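Local coordinates for cutinase-like protein (Cryptococcus sp., PDB 2CZQ) that probably hydrolyses carboxylic ester bonds, as a cutinase-like enzyme with the alpha/beta hydrolase fold, at residues P7-I12 against Q33-L38; T91-Q96 against A144-V149; V160-D165 against H180-S185. All blocks are in the same frame, centred on the assembly; numbering follows the deposited sequence.

In the fold
All three contacts belong to one alpha/beta hydrolase domain, and none directly touches another. Interactions 1 and 3 are buried, whereas interaction 2 is only partly so, and interactions 1 and 2 lie on opposite sides of the chain's centre, about 25 Å apart between centres. Interaction 1 packs helix 28-37 on strand 9-14 of the central sheet, mostly through methyl groups and one phenol. Interaction 2 joins helix 86-98 to the loop after helix 143-146, using an amide, a water and valines. Interaction 3 joins residues 160-165, which follow strand 157-160, to residues 180-185 through a carboxylate, an imidazole and a phenol, consistent with an active-site relay. Helix 187-200 touches residues of both interactions 1 and 3.

Interaction 1. Residues P7-I12 against Q33-L38; sequences PQYVLI and QITAAL
Strand 9-12 and helix 33-37 run almost exactly antiparallel, 175° between their directions, with their axes 10.6 Å apart where Tyr-9 and Leu-11 meet Ile-34, Thr-35 and Leu-38. This is the first strand-to-helix packing of a beta-alpha-beta unit, strand 9-14, helix 28-37 and strand 41-45, within the parallel sheet of the alpha/beta hydrolase fold. Tyr-9 and Leu-11 direct their side chains from the same face of the strand toward the helix. With chi1 at 66°, CG of Tyr-9 sits between its own backbone N and carbonyl carbon, and the ring reaches out to the last turn of the helix. There Leu-38, the first residue to leave helical geometry, crosses the phenol at about a right angle, its CB 3.8 Å from Tyr-9 CE1. Beside the CE2 atom of the ring, Ile-34 CG2 comes to 3.9 Å from Tyr-9 CE2. The same methyl lies 3.9 Å from Leu-11 CD1, which also meets Thr-35 CG2 at 4.0 Å. Thr-35 thus contributes its methyl, while its OG1 bonds back to Asn-31 O within the helix. Ala-197 and Val-198 of helix 187-200 lie against Ile-34 and Leu-38, respectively. Tyr-9 OH donates a 2.7 Å hydrogen bond to Leu-38 O, approaching from 29° off the carbonyl plane.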
loop_
_atom_site.group_PDB
_atom_site.type_symbol
_atom_site.label_atom_id
_atom_site.label_comp_id
_atom_site.label_asym_id
_atom_site.label_seq_id
_atom_site.Cartn_x
_atom_site.Cartn_y
_atom_site.Cartn_z
ATOM N N PRO A 7 -3.534 -6.102 18.981
ATOM C CA PRO A 7 -3.016 -5.230 20.044
ATOM C C PRO A 7 -1.695 -4.538 19.690
ATOM O O PRO A 7 -1.390 -3.497 20.268
ATOM C CB PRO A 7 -2.830 -6.190 21.227
ATOM C CG PRO A 7 -3.715 -7.349 20.933
ATOM C CD PRO A 7 -3.676 -7.496 19.448
ATOM N N GLN A 8 -0.926 -5.123 18.774
ATOM C CA GLN A 8 0.276 -4.508 18.237
ATOM C C GLN A 8 0.216 -4.611 16.725
ATOM O O GLN A 8 -0.127 -5.665 16.177
ATOM C CB GLN A 8 1.534 -5.200 18.753
ATOM C CG GLN A 8 2.815 -4.531 18.292
ATOM C CD GLN A 8 4.039 -5.197 18.868
ATOM O OE1 GLN A 8 4.216 -6.409 18.739
ATOM N NE2 GLN A 8 4.890 -4.413 19.507
ATOM N N TYR A 9 0.549 -3.520 16.052
ATOM C CA TYR A 9 0.558 -3.536 14.598
ATOM C C TYR A 9 1.598 -2.577 14.046
ATOM O O TYR A 9 2.031 -1.645 14.725
ATOM C CB TYR A 9 -0.838 -3.216 14.034
ATOM C CG TYR A 9 -1.285 -1.807 14.323
ATOM C CD1 TYR A 9 -1.963 -1.503 15.501
ATOM C CD2 TYR A 9 -1.007 -0.773 13.433
ATOM C CE1 TYR A 9 -2.360 -0.207 15.783
ATOM C CE2 TYR A 9 -1.398 0.524 13.697
ATOM C CZ TYR A 9 -2.071 0.805 14.873
ATOM O OH TYR A 9 -2.435 2.103 15.126
ATOM N N VAL A 10 1.985 -2.823 12.801
ATOM C CA VAL A 10 2.948 -1.985 12.107
ATOM C C VAL A 10 2.355 -1.578 10.766
ATOM O O VAL A 10 1.842 -2.420 10.018
ATOM C CB VAL A 10 4.291 -2.710 11.880
ATOM C CG1 VAL A 10 5.337 -1.743 11.355
ATOM C CG2 VAL A 10 4.780 -3.364 13.160
ATOM N N LEU A 11 2.435 -0.281 10.492
ATOM C CA LEU A 11 2.087 0.282 9.196
ATOM C C LEU A 11 3.394 0.408 8.432
ATOM O O LEU A 11 4.186 1.318 8.679
ATOM C CB LEU A 11 1.397 1.640 9.372
ATOM C CG LEU A 11 0.215 1.665 10.352
ATOM C CD1 LEU A 11 -0.301 3.080 10.548
ATOM C CD2 LEU A 11 -0.913 0.746 9.895
ATOM N N ILE A 12 3.648 -0.559 7.557
ATOM C CA ILE A 12 4.864 -0.574 6.762
ATOM C C ILE A 12 4.558 0.199 5.495
ATOM O O ILE A 12 3.686 -0.204 4.722
ATOM C CB ILE A 12 5.286 -2.025 6.420
ATOM C CG1 ILE A 12 5.693 -2.793 7.686
ATOM C CG2 ILE A 12 6.410 -2.032 5.370
ATOM C CD1 ILE A 12 5.948 -4.279 7.467
ATOM N N GLN A 33 -4.021 9.329 11.645
ATOM C CA GLN A 33 -5.372 8.942 12.042
ATOM C C GLN A 33 -5.427 7.523 12.602
ATOM O O GLN A 33 -6.081 7.275 13.616
ATOM C CB GLN A 33 -6.333 9.056 10.864
ATOM C CG GLN A 33 -6.529 10.454 10.323
ATOM C CD GLN A 33 -7.577 10.456 9.245
ATOM O OE1 GLN A 33 -8.761 10.680 9.524
ATOM N NE2 GLN A 33 -7.167 10.165 8.022
ATOM N N ILE A 34 -4.749 6.592 11.937
ATOM C CA ILE A 34 -4.782 5.188 12.341
ATOM C C ILE A 34 -4.146 5.028 13.717
ATOM O O ILE A 34 -4.727 4.401 14.603
ATOM C CB ILE A 34 -4.064 4.287 11.312
ATOM C CG1 ILE A 34 -4.769 4.311 9.953
ATOM C CG2 ILE A 34 -3.948 2.853 11.832
ATOM C CD1 ILE A 34 -3.837 4.004 8.791
ATOM N N THR A 35 -2.953 5.594 13.891
ATOM C CA THR A 35 -2.243 5.445 15.159
ATOM C C THR A 35 -2.936 6.172 16.304
ATOM O O THR A 35 -2.802 5.761 17.449
ATOM C CB THR A 35 -0.761 5.856 15.070
ATOM O OG1 THR A 35 -0.642 7.208 14.600
ATOM C CG2 THR A 35 -0.006 4.973 14.065
ATOM N N ALA A 36 -3.676 7.237 16.000
ATOM C CA ALA A 36 -4.477 7.908 17.022
ATOM C C ALA A 36 -5.715 7.096 17.393
ATOM O O ALA A 36 -6.188 7.166 18.532
ATOM C CB ALA A 36 -4.876 9.309 16.573
ATOM N N ALA A 37 -6.232 6.324 16.441
ATOM C CA ALA A 37 -7.444 5.536 16.658
ATOM C C ALA A 37 -7.177 4.238 17.414
ATOM O O ALA A 37 -7.982 3.825 18.253
ATOM C CB ALA A 37 -8.131 5.241 15.332
ATOM N N LEU A 38 -6.052 3.601 17.105
ATOM C CA LEU A 38 -5.713 2.297 17.661
ATOM C C LEU A 38 -4.341 2.316 18.297
ATOM O O LEU A 38 -3.349 2.648 17.652
ATOM C CB LEU A 38 -5.747 1.213 16.581
ATOM C CG LEU A 38 -7.100 0.813 15.998
ATOM C CD1 LEU A 38 -6.884 -0.245 14.930
ATOM C CD2 LEU A 38 -8.063 0.313 17.074
#

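Interaction 2. Residues T91-Q96 against A144-V149; sequences TVVALQ and AYQGSV
Gln-96 and the Gln-146 to Ser-148 backbone form the polar part of this contact, which joins helix 86-98, the helix after the probable nucleophile elbow at Ser-85, to the chain leaving helix 143-146. With CG opposite the carbonyl carbon (chi1 -64°) and the chain extended beyond, Gln-96 brings NE2 between two carbonyls: NE2 donates to Ser-148 O at 3.1 Å and to Gln-146 O at 3.2 Å. Both acceptors lie within 5° of the amide plane, and the bonds are nearly straight. Gln-146 O is met on a lone pair in its carbonyl plane, whereas Ser-148 O is approached from 35° off its own. A water donates to both Gln-96 OE1 and Gln-146 O. Positive phi at Gly-147 turns the chain out of its helix, past the Gln-96 amide.

Among apolar contacts, Val-92 CG1 packs on the Ser-148 carbonyl, and Val-92 CG2 meets Val-149 CG2 at 4.1 Å; both valines touch Leu-113 of the central sheet. Leu-95 CD1 lies alongside Val-149 CG1. Val-93 CG2 touches Gln-146 CG, while Gln-146 NE2 turns to Asp-118.

Two N-H groups and a water-bound oxygen thus fix the rotation of the Gln-96 amide, which satisfies two backbone carbonyls.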
loop_
_atom_site.group_PDB
_atom_site.type_symbol
_atom_site.label_atom_id
_atom_site.label_comp_id
_atom_site.label_asym_id
_atom_site.label_seq_id
_atom_site.Cartn_x
_atom_site.Cartn_y
_atom_site.Cartn_z
ATOM N N THR A 91 5.765 -3.134 -3.120
ATOM C CA THR A 91 4.810 -3.855 -2.284
ATOM C C THR A 91 4.156 -5.003 -3.051
ATOM O O THR A 91 4.053 -6.118 -2.538
ATOM C CB THR A 91 3.750 -2.885 -1.744
ATOM O OG1 THR A 91 4.385 -1.869 -0.953
ATOM C CG2 THR A 91 2.811 -3.589 -0.776
ATOM N N VAL A 92 3.715 -4.731 -4.279
ATOM C CA VAL A 92 3.138 -5.764 -5.134
ATOM C C VAL A 92 4.101 -6.944 -5.282
ATOM O O VAL A 92 3.701 -8.102 -5.150
ATOM C CB VAL A 92 2.759 -5.182 -6.512
ATOM C CG1 VAL A 92 2.439 -6.291 -7.506
ATOM C CG2 VAL A 92 1.587 -4.218 -6.376
ATOM N N VAL A 93 5.368 -6.646 -5.543
ATOM C CA VAL A 93 6.354 -7.704 -5.714
ATOM C C VAL A 93 6.581 -8.461 -4.403
ATOM O O VAL A 93 6.770 -9.679 -4.418
ATOM C CB VAL A 93 7.649 -7.160 -6.354
ATOM C CG1 VAL A 93 8.715 -8.247 -6.470
ATOM C CG2 VAL A 93 7.330 -6.590 -7.734
ATOM N N ALA A 94 6.505 -7.762 -3.269
ATOM C CA ALA A 94 6.529 -8.449 -1.977
ATOM C C ALA A 94 5.386 -9.456 -1.865
ATOM O O ALA A 94 5.593 -10.575 -1.400
ATOM C CB ALA A 94 6.490 -7.457 -0.814
ATOM N N LEU A 95 4.185 -9.078 -2.300
ATOM C CA LEU A 95 3.051 -10.004 -2.248
ATOM C C LEU A 95 3.318 -11.237 -3.100
ATOM O O LEU A 95 3.016 -12.366 -2.700
ATOM C CB LEU A 95 1.758 -9.343 -2.716
ATOM C CG LEU A 95 1.375 -7.990 -2.116
ATOM C CD1 LEU A 95 -0.010 -7.590 -2.591
ATOM C CD2 LEU A 95 1.445 -7.991 -0.588
ATOM N N GLN A 96 3.889 -11.011 -4.281
ATOM C CA GLN A 96 4.220 -12.097 -5.194
ATOM C C GLN A 96 5.208 -13.076 -4.561
ATOM O O GLN A 96 5.105 -14.287 -4.757
ATOM C CB GLN A 96 4.783 -11.539 -6.503
ATOM C CG GLN A 96 3.784 -10.691 -7.282
ATOM C CD GLN A 96 4.420 -9.906 -8.419
ATOM O OE1 GLN A 96 5.640 -9.910 -8.589
ATOM N NE2 GLN A 96 3.591 -9.214 -9.193
ATOM N N ALA A 144 2.515 -4.945 -17.251
ATOM C CA ALA A 144 2.803 -5.937 -18.284
ATOM C C ALA A 144 4.054 -6.756 -17.986
ATOM O O ALA A 144 4.070 -7.962 -18.237
ATOM C CB ALA A 144 2.895 -5.282 -19.658
ATOM N N TYR A 145 5.090 -6.121 -17.441
ATOM C CA TYR A 145 6.310 -6.860 -17.128
ATOM C C TYR A 145 6.462 -7.215 -15.658
ATOM O O TYR A 145 7.044 -8.245 -15.346
ATOM C CB TYR A 145 7.569 -6.150 -17.637
ATOM C CG TYR A 145 7.787 -4.787 -17.047
ATOM C CD1 TYR A 145 8.449 -4.624 -15.834
ATOM C CD2 TYR A 145 7.329 -3.654 -17.701
ATOM C CE1 TYR A 145 8.641 -3.361 -15.282
ATOM C CE2 TYR A 145 7.522 -2.394 -17.169
ATOM C CZ TYR A 145 8.170 -2.254 -15.955
ATOM O OH TYR A 145 8.345 -0.988 -15.450
ATOM N N GLN A 146 5.961 -6.368 -14.762
ATOM C CA GLN A 146 6.192 -6.552 -13.332
ATOM C C GLN A 146 5.105 -7.396 -12.665
ATOM O O GLN A 146 5.306 -7.926 -11.568
ATOM C CB GLN A 146 6.319 -5.183 -12.665
ATOM C CG GLN A 146 6.873 -5.174 -11.247
ATOM C CD GLN A 146 7.377 -3.803 -10.840
ATOM O OE1 GLN A 146 8.378 -3.686 -10.123
ATOM N NE2 GLN A 146 6.702 -2.764 -11.297
ATOM N N GLY A 147 3.964 -7.536 -13.335
ATOM C CA GLY A 147 2.854 -8.280 -12.785
ATOM C C GLY A 147 2.001 -7.446 -11.858
ATOM O O GLY A 147 2.161 -6.228 -11.753
ATOM N N SER A 148 1.097 -8.132 -11.173
ATOM C CA SER A 148 -0.005 -7.495 -10.473
ATOM C C SER A 148 -0.148 -8.032 -9.053
ATOM O O SER A 148 0.548 -8.968 -8.650
ATOM C CB SER A 148 -1.296 -7.764 -11.244
ATOM O OG SER A 148 -1.519 -9.158 -11.358
ATOM N N VAL A 149 -1.055 -7.422 -8.296
ATOM C CA VAL A 149 -1.493 -7.985 -7.026
ATOM C C VAL A 149 -1.993 -9.406 -7.303
ATOM O O VAL A 149 -2.889 -9.582 -8.129
ATOM C CB VAL A 149 -2.644 -7.142 -6.424
ATOM C CG1 VAL A 149 -3.231 -7.811 -5.186
ATOM C CG2 VAL A 149 -2.174 -5.729 -6.098
HETATM O O HOH W 1 7.686 -8.905 -10.574
#

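Interaction 3. Residues V160-D165 against H180-S185; sequences VCAYGD and HLSYPS
Asp-165 and His-180 both swing CG opposite their backbone N, chi1 170° and -169°, and this carries the carboxylate to the ND1 edge of the imidazole. In Tyr-183, CG stands opposite the carbonyl carbon, beside the backbone N, which points the phenol at the same carboxylate. His-180 ND1 donates to Asp-165 OD2 at 2.8 Å along a nearly straight line of 168°; the oxygen lies in the imidazole plane and is met on its syn side, though the carboxylate is well twisted from the ring plane. A weak, bent second bond runs from ND1 to OD1, which also bonds Val-167 N. Tyr-183 OH reaches Asp-165 OD2 on the anti lone pair, 2.6 Å away, and accepts from Ala-162 N at 2.9 Å, so the hydroxyl connects the carboxylate to the first residue of the type II turn 162-165. Ala-162 CB lies near the hydroxyl end of the ring, 3.9 Å from Tyr-183 CZ, while Val-160 CG1 approaches Tyr-183 CE1 from the end of strand 157-160. The disulfide from Cys-161 to Cys-168 ties together the loop that contains Asp-165. His-180 NE2 bonds to Ser-85 OG at the probable nucleophile elbow, geometry consistent with the Ser-His-Asp catalytic triad of alpha/beta hydrolases. In such a relay Asp-165 would orient the imidazole, and Tyr-183 would act as a second-shell residue, positioning OD2 through its anti side.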
loop_
_atom_site.group_PDB
_atom_site.type_symbol
_atom_site.label_atom_id
_atom_site.label_comp_id
_atom_site.label_asym_id
_atom_site.label_seq_id
_atom_site.Cartn_x
_atom_site.Cartn_y
_atom_site.Cartn_z
ATOM N N VAL A 160 -5.755 2.152 -4.997
ATOM C CA VAL A 160 -6.374 3.440 -5.244
ATOM C C VAL A 160 -5.634 4.156 -6.363
ATOM O O VAL A 160 -4.435 4.440 -6.255
ATOM C CB VAL A 160 -6.389 4.296 -3.960
ATOM C CG1 VAL A 160 -7.112 5.614 -4.192
ATOM C CG2 VAL A 160 -7.013 3.527 -2.798
ATOM N N CYS A 161 -6.357 4.430 -7.441
ATOM C CA CYS A 161 -5.788 5.092 -8.600
ATOM C C CYS A 161 -6.662 6.280 -8.933
ATOM O O CYS A 161 -7.828 6.118 -9.302
ATOM C CB CYS A 161 -5.716 4.136 -9.793
ATOM S SG CYS A 161 -5.010 4.902 -11.268
ATOM N N ALA A 162 -6.110 7.479 -8.775
ATOM C CA ALA A 162 -6.827 8.702 -9.109
ATOM C C ALA A 162 -7.105 8.722 -10.600
ATOM O O ALA A 162 -6.230 8.404 -11.396
ATOM C CB ALA A 162 -6.004 9.919 -8.715
ATOM N N TYR A 163 -8.320 9.102 -10.984
ATOM C CA TYR A 163 -8.651 9.191 -12.394
ATOM C C TYR A 163 -7.632 10.074 -13.096
ATOM O O TYR A 163 -7.386 11.210 -12.689
ATOM C CB TYR A 163 -10.056 9.747 -12.581
ATOM C CG TYR A 163 -10.533 9.721 -14.010
ATOM C CD1 TYR A 163 -10.188 10.739 -14.903
ATOM C CD2 TYR A 163 -11.319 8.674 -14.475
ATOM C CE1 TYR A 163 -10.628 10.719 -16.220
ATOM C CE2 TYR A 163 -11.772 8.650 -15.792
ATOM C CZ TYR A 163 -11.418 9.677 -16.659
ATOM O OH TYR A 163 -11.850 9.671 -17.967
ATOM N N GLY A 164 -7.035 9.547 -14.155
ATOM C CA GLY A 164 -6.074 10.319 -14.910
ATOM C C GLY A 164 -4.664 10.379 -14.357
ATOM O O GLY A 164 -3.848 11.126 -14.892
ATOM N N ASP A 165 -4.359 9.606 -13.313
ATOM C CA ASP A 165 -2.977 9.439 -12.867
ATOM C C ASP A 165 -2.279 8.541 -13.888
ATOM O O ASP A 165 -2.600 7.367 -13.986
ATOM C CB ASP A 165 -2.978 8.803 -11.469
ATOM C CG ASP A 165 -1.604 8.361 -11.007
ATOM O OD1 ASP A 165 -0.644 8.370 -11.811
ATOM O OD2 ASP A 165 -1.421 8.000 -9.821
ATOM N N HIS A 180 -1.018 12.060 -10.233
ATOM C CA HIS A 180 -0.102 11.152 -9.543
ATOM C C HIS A 180 0.424 11.741 -8.248
ATOM O O HIS A 180 0.784 10.998 -7.328
ATOM C CB HIS A 180 1.090 10.766 -10.425
ATOM C CG HIS A 180 1.906 9.641 -9.865
ATOM N ND1 HIS A 180 1.361 8.407 -9.584
ATOM C CD2 HIS A 180 3.217 9.558 -9.523
ATOM C CE1 HIS A 180 2.302 7.614 -9.098
ATOM N NE2 HIS A 180 3.439 8.286 -9.056
ATOM N N LEU A 181 0.480 13.070 -8.190
ATOM C CA LEU A 181 1.032 13.786 -7.049
ATOM C C LEU A 181 -0.040 14.166 -6.021
ATOM O O LEU A 181 0.278 14.727 -4.981
ATOM C CB LEU A 181 1.772 15.047 -7.525
ATOM C CG LEU A 181 2.829 14.840 -8.617
ATOM C CD1 LEU A 181 3.398 16.172 -9.079
ATOM C CD2 LEU A 181 3.950 13.919 -8.144
ATOM N N SER A 182 -1.300 13.842 -6.310
ATOM C CA SER A 182 -2.448 14.338 -5.548
ATOM C C SER A 182 -2.661 13.638 -4.209
ATOM O O SER A 182 -3.232 14.214 -3.283
ATOM C CB SER A 182 -3.733 14.239 -6.396
ATOM O OG SER A 182 -4.100 12.875 -6.602
ATOM N N TYR A 183 -2.209 12.392 -4.117
ATOM C CA TYR A 183 -2.625 11.524 -3.023
ATOM C C TYR A 183 -2.385 12.046 -1.613
ATOM O O TYR A 183 -3.263 11.873 -0.769
ATOM C CB TYR A 183 -2.033 10.125 -3.158
ATOM C CG TYR A 183 -2.366 9.454 -4.460
ATOM C CD1 TYR A 183 -3.579 8.795 -4.645
ATOM C CD2 TYR A 183 -1.463 9.476 -5.514
ATOM C CE1 TYR A 183 -3.876 8.175 -5.848
ATOM C CE2 TYR A 183 -1.747 8.860 -6.720
ATOM C CZ TYR A 183 -2.963 8.215 -6.882
ATOM O OH TYR A 183 -3.277 7.586 -8.061
ATOM N N PRO A 184 -1.219 12.637 -1.317
ATOM C CA PRO A 184 -0.951 13.073 0.061
ATOM C C PRO A 184 -2.037 13.968 0.644
ATOM O O PRO A 184 -2.297 13.879 1.848
ATOM C CB PRO A 184 0.369 13.835 -0.063
ATOM C CG PRO A 184 1.058 13.155 -1.194
ATOM C CD PRO A 184 -0.051 12.892 -2.189
ATOM N N SER A 185 -2.657 14.803 -0.183
ATOM C CA SER A 185 -3.647 15.745 0.315
ATOM C C SER A 185 -5.072 15.460 -0.130
ATOM O O SER A 185 -5.987 16.213 0.207
ATOM C CB SER A 185 -3.240 17.171 -0.020
ATOM O OG SER A 185 -2.222 17.575 0.873
#